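Local coordinates for hydrogenase expression/formation protein HypE (Desulfovibrio vulgaris subsp. vulgaris, PDB 2Z1U) that binds ATP and magnesium and, as in other HypE proteins, probably dehydrates a thiocarbamate to the thiocyanate that supplies cyanide to [NiFe] hydrogenases, at residues P62-G67 with E108-S113; T180-R185 with L261-L266; V82-A87 with R203-L208. All blocks are in the same frame, centred on the assembly; numbering follows the deposited sequence.

Contact 1 of 3, residues P62-G67 with E108-S113; sequences PIFFPG and ERVVAS
Phe64 and Arg109 meet flat on flat. The guanidinium lies over one face of the ring, with planes 12° apart and Arg109 CZ 3.9 Å from the Phe64 ring centroid, a line 25° off the ring normal. This satisfies the geometry of a cation-pi stack. Arg109 NH1 sits over the ring centre, NH2 comes closest to the rim at 3.5 Å from Phe64 CE2, and the aliphatic root also joins in, with Arg109 CB 3.7 Å from Phe64 CZ. A bend at chi3 (-80°) turns the arginine back over the phenyl group.

The opposite face of that ring carries Ile63 CG2 of the preceding residue, offset toward the rim. Val110 CG2 touches both Ile63 and Phe64, 3.9 Å from Ile63 CG2 and 3.8 Å from Phe64 CZ.

Further out, Ile70 of helix 70-83 packs on both Ile63 and Val110, Ser113 OG is hydrogen-bonded to Asp69 OD2, and Asp105 forms a weak, long ion pair with Arg109 NE. The arrangement is a strand-on-helix packing within the PurM-like N-terminal domain: strand 64-65 and the residue before it pack on helix 104-121, with the cation-pi stack of Phe64 and Arg109 on the more exposed side.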
loop_
_atom_site.group_PDB
_atom_site.type_symbol
_atom_site.label_atom_id
_atom_site.label_comp_id
_atom_site.label_asym_id
_atom_site.label_seq_id
_atom_site.Cartn_x
_atom_site.Cartn_y
_atom_site.Cartn_z
ATOM N N PRO A 62 12.361 -16.476 -5.868
ATOM C CA PRO A 62 11.761 -16.179 -7.173
ATOM C C PRO A 62 10.272 -15.813 -7.105
ATOM O O PRO A 62 9.632 -15.991 -6.066
ATOM C CB PRO A 62 11.943 -17.492 -7.942
ATOM C CG PRO A 62 11.894 -18.539 -6.890
ATOM C CD PRO A 62 12.543 -17.931 -5.673
ATOM N N ILE A 63 9.744 -15.317 -8.220
ATOM C CA ILE A 63 8.365 -14.845 -8.299
ATOM C C ILE A 63 7.407 -16.020 -8.272
ATOM O O ILE A 63 6.332 -15.926 -7.676
ATOM C CB ILE A 63 8.125 -14.009 -9.592
ATOM C CG1 ILE A 63 8.959 -12.729 -9.569
ATOM C CG2 ILE A 63 6.645 -13.707 -9.798
ATOM C CD1 ILE A 63 8.711 -11.819 -10.779
ATOM N N PHE A 64 7.810 -17.109 -8.931
ATOM C CA PHE A 64 7.037 -18.353 -8.992
ATOM C C PHE A 64 7.777 -19.478 -8.264
ATOM O O PHE A 64 8.998 -19.621 -8.398
ATOM C CB PHE A 64 6.739 -18.752 -10.456
ATOM C CG PHE A 64 5.944 -17.705 -11.230
ATOM C CD1 PHE A 64 4.563 -17.595 -11.073
ATOM C CD2 PHE A 64 6.584 -16.831 -12.107
ATOM C CE1 PHE A 64 3.827 -16.612 -11.754
ATOM C CE2 PHE A 64 5.859 -15.849 -12.804
ATOM C CZ PHE A 64 4.475 -15.741 -12.623
ATOM N N PHE A 65 7.027 -20.266 -7.492
ATOM C CA PHE A 65 7.572 -21.383 -6.690
ATOM C C PHE A 65 6.470 -22.432 -6.501
ATOM O O PHE A 65 5.305 -22.122 -6.717
ATOM C CB PHE A 65 8.097 -20.876 -5.330
ATOM C CG PHE A 65 7.249 -19.788 -4.708
ATOM C CD1 PHE A 65 6.198 -20.108 -3.851
ATOM C CD2 PHE A 65 7.498 -18.440 -4.986
ATOM C CE1 PHE A 65 5.412 -19.101 -3.275
ATOM C CE2 PHE A 65 6.710 -17.433 -4.426
ATOM C CZ PHE A 65 5.664 -17.767 -3.567
ATOM N N PRO A 66 6.828 -23.690 -6.159
ATOM C CA PRO A 66 5.783 -24.663 -5.836
ATOM C C PRO A 66 4.803 -24.134 -4.785
ATOM O O PRO A 66 5.229 -23.679 -3.719
ATOM C CB PRO A 66 6.581 -25.848 -5.288
ATOM C CG PRO A 66 7.859 -25.781 -6.046
ATOM C CD PRO A 66 8.166 -24.310 -6.120
ATOM N N GLY A 67 3.511 -24.166 -5.105
ATOM C CA GLY A 67 2.460 -23.808 -4.152
ATOM C C GLY A 67 2.050 -22.347 -4.127
ATOM O O GLY A 67 1.121 -21.979 -3.403
ATOM N N GLU A 108 0.760 -11.036 -16.255
ATOM C CA GLU A 108 -0.582 -11.613 -16.390
ATOM C C GLU A 108 -0.816 -12.846 -15.499
ATOM O O GLU A 108 -1.890 -12.988 -14.915
ATOM C CB GLU A 108 -0.911 -11.940 -17.861
ATOM C CG GLU A 108 -2.275 -12.613 -18.037
ATOM C CD GLU A 108 -2.879 -12.437 -19.416
ATOM O OE1 GLU A 108 -2.280 -12.903 -20.416
ATOM O OE2 GLU A 108 -3.979 -11.854 -19.489
ATOM N N ARG A 109 0.174 -13.732 -15.408
ATOM C CA ARG A 109 0.098 -14.874 -14.499
ATOM C C ARG A 109 -0.043 -14.431 -13.039
ATOM O O ARG A 109 -0.823 -15.008 -12.280
ATOM C CB ARG A 109 1.331 -15.761 -14.642
ATOM C CG ARG A 109 1.336 -16.629 -15.896
ATOM C CD ARG A 109 2.413 -17.708 -15.779
ATOM N NE ARG A 109 3.748 -17.188 -16.083
ATOM C CZ ARG A 109 4.892 -17.728 -15.663
ATOM N NH1 ARG A 109 4.897 -18.820 -14.895
ATOM N NH2 ARG A 109 6.043 -17.164 -16.011
ATOM N N VAL A 110 0.705 -13.397 -12.660
ATOM C CA VAL A 110 0.667 -12.871 -11.288
ATOM C C VAL A 110 -0.686 -12.214 -11.004
ATOM O O VAL A 110 -1.293 -12.448 -9.950
ATOM C CB VAL A 110 1.803 -11.869 -11.038
ATOM C CG1 VAL A 110 1.593 -11.136 -9.700
ATOM C CG2 VAL A 110 3.153 -12.580 -11.059
ATOM N N VAL A 111 -1.148 -11.404 -11.958
ATOM C CA VAL A 111 -2.457 -10.755 -11.886
ATOM C C VAL A 111 -3.576 -11.802 -11.808
ATOM O O VAL A 111 -4.475 -11.679 -10.978
ATOM C CB VAL A 111 -2.680 -9.764 -13.072
ATOM C CG1 VAL A 111 -4.119 -9.315 -13.128
ATOM C CG2 VAL A 111 -1.748 -8.555 -12.927
ATOM N N ALA A 112 -3.516 -12.822 -12.669
ATOM C CA ALA A 112 -4.458 -13.958 -12.617
ATOM C C ALA A 112 -4.488 -14.640 -11.234
ATOM O O ALA A 112 -5.567 -14.931 -10.704
ATOM C CB ALA A 112 -4.133 -14.980 -13.715
ATOM N N SER A 113 -3.312 -14.900 -10.665
ATOM C CA SER A 113 -3.208 -15.420 -9.309
ATOM C C SER A 113 -3.892 -14.542 -8.265
ATOM O O SER A 113 -4.581 -15.058 -7.391
ATOM C CB SER A 113 -1.742 -15.610 -8.906
ATOM O OG SER A 113 -1.207 -16.779 -9.494
#

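Contact 2 of 3, residues T180-R185 with L261-L266; sequences TILSQR and LGLDPL
Leu182 reaches from helix 176-184 to the loop after helix 252-260, where Leu263 receives it. Its CB leaves the helix toward that loop and is already 4.4 Å from Leu263 CD1. Leu182 CG stands at the same 4.4 Å from Leu263 CD1, so the stem lies alongside this methyl before the branches part. Of the two branches CD2 makes the contact: it comes within 3.8 Å of Leu263 CD1 and 4.1 Å of Leu263 CD2, resting against both methyls of the fork. Leu182 CD1 folds back toward its own main chain, because chi2 of 12° nearly eclipses it with CA, and stays 5.9 Å from Leu263 CD1. That torsion is unusual for leucine, so the exact pose of the tip deserves some caution.

Leu263 answers with an extended chain, chi2 170°, which carries CD1 outward to the helix. The same Leu263 CD1 lies 4.1 Å from Leu261 CD1, and Leu261 CD1 in turn approaches Ser183 CB at 4.4 Å, a looser second touch one residue along the helix. The hydroxyl of Ser183 is occupied by Leu179 O of its own helix and takes no polar part across the interface.

Gly262, with positive phi, turns the chain as helix 252-260 gives way to the loop. Two residues on, Asp264 OD2 accepts Leu266 N at 3.0 Å in an Asx turn, while Asp264 OD1 forms a salt bridge with Arg329.

No hydrogen bond or ion pair crosses between the segments, and just 129 Å² is buried in total. The chemistry is therefore purely apolar: methyl groups packed against one another, without any directional bond between the helix and the loop.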
loop_
_atom_site.group_PDB
_atom_site.type_symbol
_atom_site.label_atom_id
_atom_site.label_comp_id
_atom_site.label_asym_id
_atom_site.label_seq_id
_atom_site.Cartn_x
_atom_site.Cartn_y
_atom_site.Cartn_z
ATOM N N THR A 180 10.901 -23.900 0.745
ATOM C CA THR A 180 10.679 -24.006 -0.701
ATOM C C THR A 180 11.256 -22.873 -1.516
ATOM O O THR A 180 11.807 -23.135 -2.579
ATOM C CB THR A 180 9.237 -24.458 -1.141
ATOM O OG1 THR A 180 8.723 -23.606 -2.177
ATOM C CG2 THR A 180 8.303 -24.505 0.011
ATOM N N ILE A 181 11.178 -21.632 -1.027
ATOM C CA ILE A 181 11.770 -20.534 -1.795
ATOM C C ILE A 181 13.316 -20.616 -1.770
ATOM O O ILE A 181 13.955 -20.420 -2.802
ATOM C CB ILE A 181 11.208 -19.099 -1.450
ATOM C CG1 ILE A 181 12.006 -18.431 -0.350
ATOM C CG2 ILE A 181 9.693 -19.056 -1.216
ATOM C CD1 ILE A 181 12.905 -17.396 -0.932
ATOM N N LEU A 182 13.894 -20.950 -0.610
ATOM C CA LEU A 182 15.344 -21.074 -0.443
ATOM C C LEU A 182 15.939 -22.229 -1.244
ATOM O O LEU A 182 17.054 -22.117 -1.758
ATOM C CB LEU A 182 15.715 -21.213 1.040
ATOM C CG LEU A 182 16.219 -20.003 1.858
ATOM C CD1 LEU A 182 16.046 -18.644 1.186
ATOM C CD2 LEU A 182 15.630 -19.992 3.279
ATOM N N SER A 183 15.195 -23.331 -1.346
ATOM C CA SER A 183 15.604 -24.454 -2.182
ATOM C C SER A 183 15.360 -24.201 -3.678
ATOM O O SER A 183 16.180 -24.598 -4.504
ATOM C CB SER A 183 14.974 -25.771 -1.710
ATOM O OG SER A 183 13.570 -25.749 -1.831
ATOM N N GLN A 184 14.254 -23.535 -4.022
ATOM C CA GLN A 184 14.022 -23.085 -5.407
ATOM C C GLN A 184 15.175 -22.223 -5.902
ATOM O O GLN A 184 15.687 -22.424 -7.009
ATOM C CB GLN A 184 12.722 -22.280 -5.534
ATOM C CG GLN A 184 11.486 -23.108 -5.805
ATOM C CD GLN A 184 11.504 -23.778 -7.172
ATOM O OE1 GLN A 184 11.621 -23.117 -8.206
ATOM N NE2 GLN A 184 11.375 -25.097 -7.180
ATOM N N ARG A 185 15.583 -21.280 -5.054
ATOM C CA ARG A 185 16.597 -20.283 -5.393
ATOM C C ARG A 185 17.976 -20.903 -5.633
ATOM O O ARG A 185 18.858 -20.255 -6.200
ATOM C CB ARG A 185 16.660 -19.214 -4.297
ATOM C CG ARG A 185 17.007 -17.826 -4.795
ATOM C CD ARG A 185 16.290 -16.772 -3.979
ATOM N NE ARG A 185 16.887 -16.567 -2.666
ATOM C CZ ARG A 185 16.310 -15.902 -1.667
ATOM N NH1 ARG A 185 15.097 -15.378 -1.810
ATOM N NH2 ARG A 185 16.953 -15.768 -0.516
ATOM N N LEU A 261 20.378 -27.802 4.587
ATOM C CA LEU A 261 20.695 -26.413 4.238
ATOM C C LEU A 261 21.117 -25.546 5.432
ATOM O O LEU A 261 21.325 -24.338 5.281
ATOM C CB LEU A 261 19.510 -25.753 3.511
ATOM C CG LEU A 261 19.139 -26.267 2.118
ATOM C CD1 LEU A 261 17.942 -25.503 1.578
ATOM C CD2 LEU A 261 20.313 -26.164 1.151
ATOM N N GLY A 262 21.217 -26.162 6.609
ATOM C CA GLY A 262 21.594 -25.468 7.846
ATOM C C GLY A 262 20.557 -24.476 8.347
ATOM O O GLY A 262 20.897 -23.488 9.006
ATOM N N LEU A 263 19.290 -24.741 8.029
ATOM C CA LEU A 263 18.179 -23.874 8.402
ATOM C C LEU A 263 17.399 -24.417 9.609
ATOM O O LEU A 263 17.344 -25.620 9.844
ATOM C CB LEU A 263 17.222 -23.689 7.204
ATOM C CG LEU A 263 17.751 -23.174 5.854
ATOM C CD1 LEU A 263 16.684 -23.316 4.761
ATOM C CD2 LEU A 263 18.239 -21.732 5.943
ATOM N N ASP A 264 16.776 -23.512 10.358
ATOM C CA ASP A 264 15.961 -23.880 11.514
ATOM C C ASP A 264 14.491 -23.636 11.161
ATOM O O ASP A 264 14.095 -22.489 10.943
ATOM C CB ASP A 264 16.402 -23.045 12.729
ATOM C CG ASP A 264 15.750 -23.485 14.031
ATOM O OD1 ASP A 264 16.389 -23.275 15.083
ATOM O OD2 ASP A 264 14.628 -24.039 14.021
ATOM N N PRO A 265 13.683 -24.715 11.088
ATOM C CA PRO A 265 12.273 -24.584 10.680
ATOM C C PRO A 265 11.454 -23.674 11.603
ATOM O O PRO A 265 10.419 -23.157 11.198
ATOM C CB PRO A 265 11.748 -26.026 10.745
ATOM C CG PRO A 265 12.730 -26.772 11.626
ATOM C CD PRO A 265 14.053 -26.117 11.373
ATOM N N LEU A 266 11.914 -23.480 12.840
ATOM C CA LEU A 266 11.204 -22.601 13.782
ATOM C C LEU A 266 11.384 -21.103 13.521
ATOM O O LEU A 266 10.711 -20.282 14.146
ATOM C CB LEU A 266 11.606 -22.923 15.222
ATOM C CG LEU A 266 11.563 -24.384 15.686
ATOM C CD1 LEU A 266 12.182 -24.475 17.082
ATOM C CD2 LEU A 266 10.142 -24.943 15.652
#

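Contact 3 of 3, residues V82-A87 with R203-L208; sequences VSMLGA and RVVEKL
Apolar contacts centre on Val205, whose side chain points from helix 202-212 toward the type I turn Ser83-Gly86 at the end of helix 70-83. Val205 CG2 takes two partners, Met84 CE at 3.8 Å and Ser83 CB at 3.9 Å. The methionine begins by pointing away, yet bends at chi2 (-57°) and chi3 (88°) bring its methyl round to the valine. A chi1 of 172° sends Val205 CG1 instead to the backbone of the turn, where it lies 4.4 Å from Gly86 CA.

Against the polar backbone, Val205 CG1 sits only 3.2 Å from Ser83 O, a tight approach. That oxygen is already engaged, accepting Gly86 N at 2.8 Å to close the turn, in which Gly86 has positive phi. Ser83 OG is hydrogen-bonded to Val79 O one helical turn back. No hydrogen bond joins the two segments.

Around the contact, Leu274 packs on both Met84 and Val205, and Asp41 of the second subunit touches Met84. The arrangement is a helix-on-turn packing between the N- and C-terminal AIR-synthase-related regions, beside the magnesium-ATP site: the Met84 side chain is about 4 Å from those of the metal-binding residues Asp81 and Asp220.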
loop_
_atom_site.group_PDB
_atom_site.type_symbol
_atom_site.label_atom_id
_atom_site.label_comp_id
_atom_site.label_asym_id
_atom_site.label_seq_id
_atom_site.Cartn_x
_atom_site.Cartn_y
_atom_site.Cartn_z
ATOM N N VAL A 82 -5.065 -8.702 8.182
ATOM C CA VAL A 82 -6.348 -8.120 8.594
ATOM C C VAL A 82 -7.114 -9.076 9.526
ATOM O O VAL A 82 -7.646 -8.647 10.560
ATOM C CB VAL A 82 -7.207 -7.730 7.382
ATOM C CG1 VAL A 82 -8.642 -7.353 7.827
ATOM C CG2 VAL A 82 -6.548 -6.565 6.601
ATOM N N SER A 83 -7.151 -10.361 9.163
ATOM C CA SER A 83 -7.801 -11.411 9.975
ATOM C C SER A 83 -7.249 -11.547 11.391
ATOM O O SER A 83 -8.000 -11.881 12.321
ATOM C CB SER A 83 -7.756 -12.783 9.275
ATOM O OG SER A 83 -8.460 -12.759 8.025
ATOM N N MET A 84 -5.946 -11.298 11.558
ATOM C CA MET A 84 -5.299 -11.431 12.883
ATOM C C MET A 84 -5.893 -10.516 13.955
ATOM O O MET A 84 -5.771 -10.801 15.136
ATOM C CB MET A 84 -3.781 -11.217 12.787
ATOM C CG MET A 84 -3.029 -12.169 11.852
ATOM S SD MET A 84 -3.231 -13.936 12.209
ATOM C CE MET A 84 -4.707 -14.378 11.268
ATOM N N LEU A 85 -6.524 -9.416 13.545
ATOM C CA LEU A 85 -7.233 -8.554 14.487
ATOM C C LEU A 85 -8.693 -8.971 14.679
ATOM O O LEU A 85 -9.515 -8.169 15.123
ATOM C CB LEU A 85 -7.163 -7.095 14.033
ATOM C CG LEU A 85 -6.712 -6.089 15.097
ATOM C CD1 LEU A 85 -5.233 -6.311 15.453
ATOM C CD2 LEU A 85 -6.951 -4.654 14.623
ATOM N N GLY A 86 -9.020 -10.222 14.353
ATOM C CA GLY A 86 -10.369 -10.735 14.571
ATOM C C GLY A 86 -11.361 -10.007 13.690
ATOM O O GLY A 86 -12.495 -9.751 14.101
ATOM N N ALA A 87 -10.924 -9.673 12.474
ATOM C CA ALA A 87 -11.735 -8.930 11.520
ATOM C C ALA A 87 -12.042 -9.739 10.265
ATOM O O ALA A 87 -11.344 -10.702 9.945
ATOM C CB ALA A 87 -11.053 -7.616 11.152
ATOM N N ARG A 203 -11.452 -17.384 6.748
ATOM C CA ARG A 203 -12.603 -18.233 7.073
ATOM C C ARG A 203 -12.396 -19.009 8.396
ATOM O O ARG A 203 -13.309 -19.075 9.216
ATOM C CB ARG A 203 -12.948 -19.158 5.901
ATOM C CG ARG A 203 -13.422 -18.356 4.652
ATOM C CD ARG A 203 -13.627 -19.225 3.427
ATOM N NE ARG A 203 -13.735 -18.375 2.228
ATOM C CZ ARG A 203 -14.876 -17.947 1.686
ATOM N NH1 ARG A 203 -16.053 -18.302 2.195
ATOM N NH2 ARG A 203 -14.847 -17.175 0.603
ATOM N N VAL A 204 -11.210 -19.581 8.609
ATOM C CA VAL A 204 -10.909 -20.212 9.917
ATOM C C VAL A 204 -11.009 -19.190 11.057
ATOM O O VAL A 204 -11.567 -19.499 12.103
ATOM C CB VAL A 204 -9.497 -20.895 9.986
ATOM C CG1 VAL A 204 -9.472 -21.986 11.096
ATOM C CG2 VAL A 204 -9.182 -21.557 8.695
ATOM N N VAL A 205 -10.447 -17.990 10.855
ATOM C CA VAL A 205 -10.483 -16.925 11.875
ATOM C C VAL A 205 -11.912 -16.492 12.207
ATOM O O VAL A 205 -12.255 -16.347 13.374
ATOM C CB VAL A 205 -9.625 -15.682 11.495
ATOM C CG1 VAL A 205 -9.840 -14.535 12.487
ATOM C CG2 VAL A 205 -8.136 -16.035 11.462
ATOM N N GLU A 206 -12.741 -16.277 11.180
ATOM C CA GLU A 206 -14.132 -15.917 11.416
ATOM C C GLU A 206 -14.827 -16.949 12.332
ATOM O O GLU A 206 -15.469 -16.572 13.327
ATOM C CB GLU A 206 -14.890 -15.696 10.086
ATOM C CG GLU A 206 -16.395 -15.401 10.282
ATOM C CD GLU A 206 -17.033 -14.661 9.124
ATOM O OE1 GLU A 206 -16.339 -13.866 8.460
ATOM O OE2 GLU A 206 -18.250 -14.847 8.892
ATOM N N LYS A 207 -14.668 -18.241 12.030
ATOM C CA LYS A 207 -15.296 -19.288 12.842
ATOM C C LYS A 207 -14.713 -19.338 14.252
ATOM O O LYS A 207 -15.448 -19.558 15.209
ATOM C CB LYS A 207 -15.218 -20.669 12.188
ATOM C CG LYS A 207 -16.139 -21.675 12.866
ATOM C CD LYS A 207 -16.100 -23.049 12.227
ATOM C CE LYS A 207 -17.268 -23.889 12.739
ATOM N NZ LYS A 207 -17.285 -25.229 12.107
ATOM N N LEU A 208 -13.402 -19.117 14.382
ATOM C CA LEU A 208 -12.766 -19.064 15.696
ATOM C C LEU A 208 -13.382 -17.970 16.555
ATOM O O LEU A 208 -13.771 -18.204 17.695
ATOM C CB LEU A 208 -11.266 -18.797 15.564
ATOM C CG LEU A 208 -10.337 -19.952 15.189
ATOM C CD1 LEU A 208 -8.907 -19.421 15.056
ATOM C CD2 LEU A 208 -10.406 -21.110 16.208
#

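From the N terminus, residues 62-67 open contact 1, and residues 108-113 of helix 104-121 close its loop within the N-terminal AIR-synthase-related region. Segment 82-87 lies inside that loop but pairs only later, with 203-208, so contacts 1 and 3 cross. Segment 180-185 falls within the long loop of contact 3 and pairs beyond it, so contacts 2 and 3 cross as well; contact 2 joins helix 176-184 to the loop after helix 252-260 within the C-terminal region. Contacts 1 and 2 are in series, yet touch: Pro66 CD lies 3.5 Å from Gln184 NE2. This junction and contact 3 both bridge the two regions. Contacts 2 and 3 lie on opposite sides of the chain's centre.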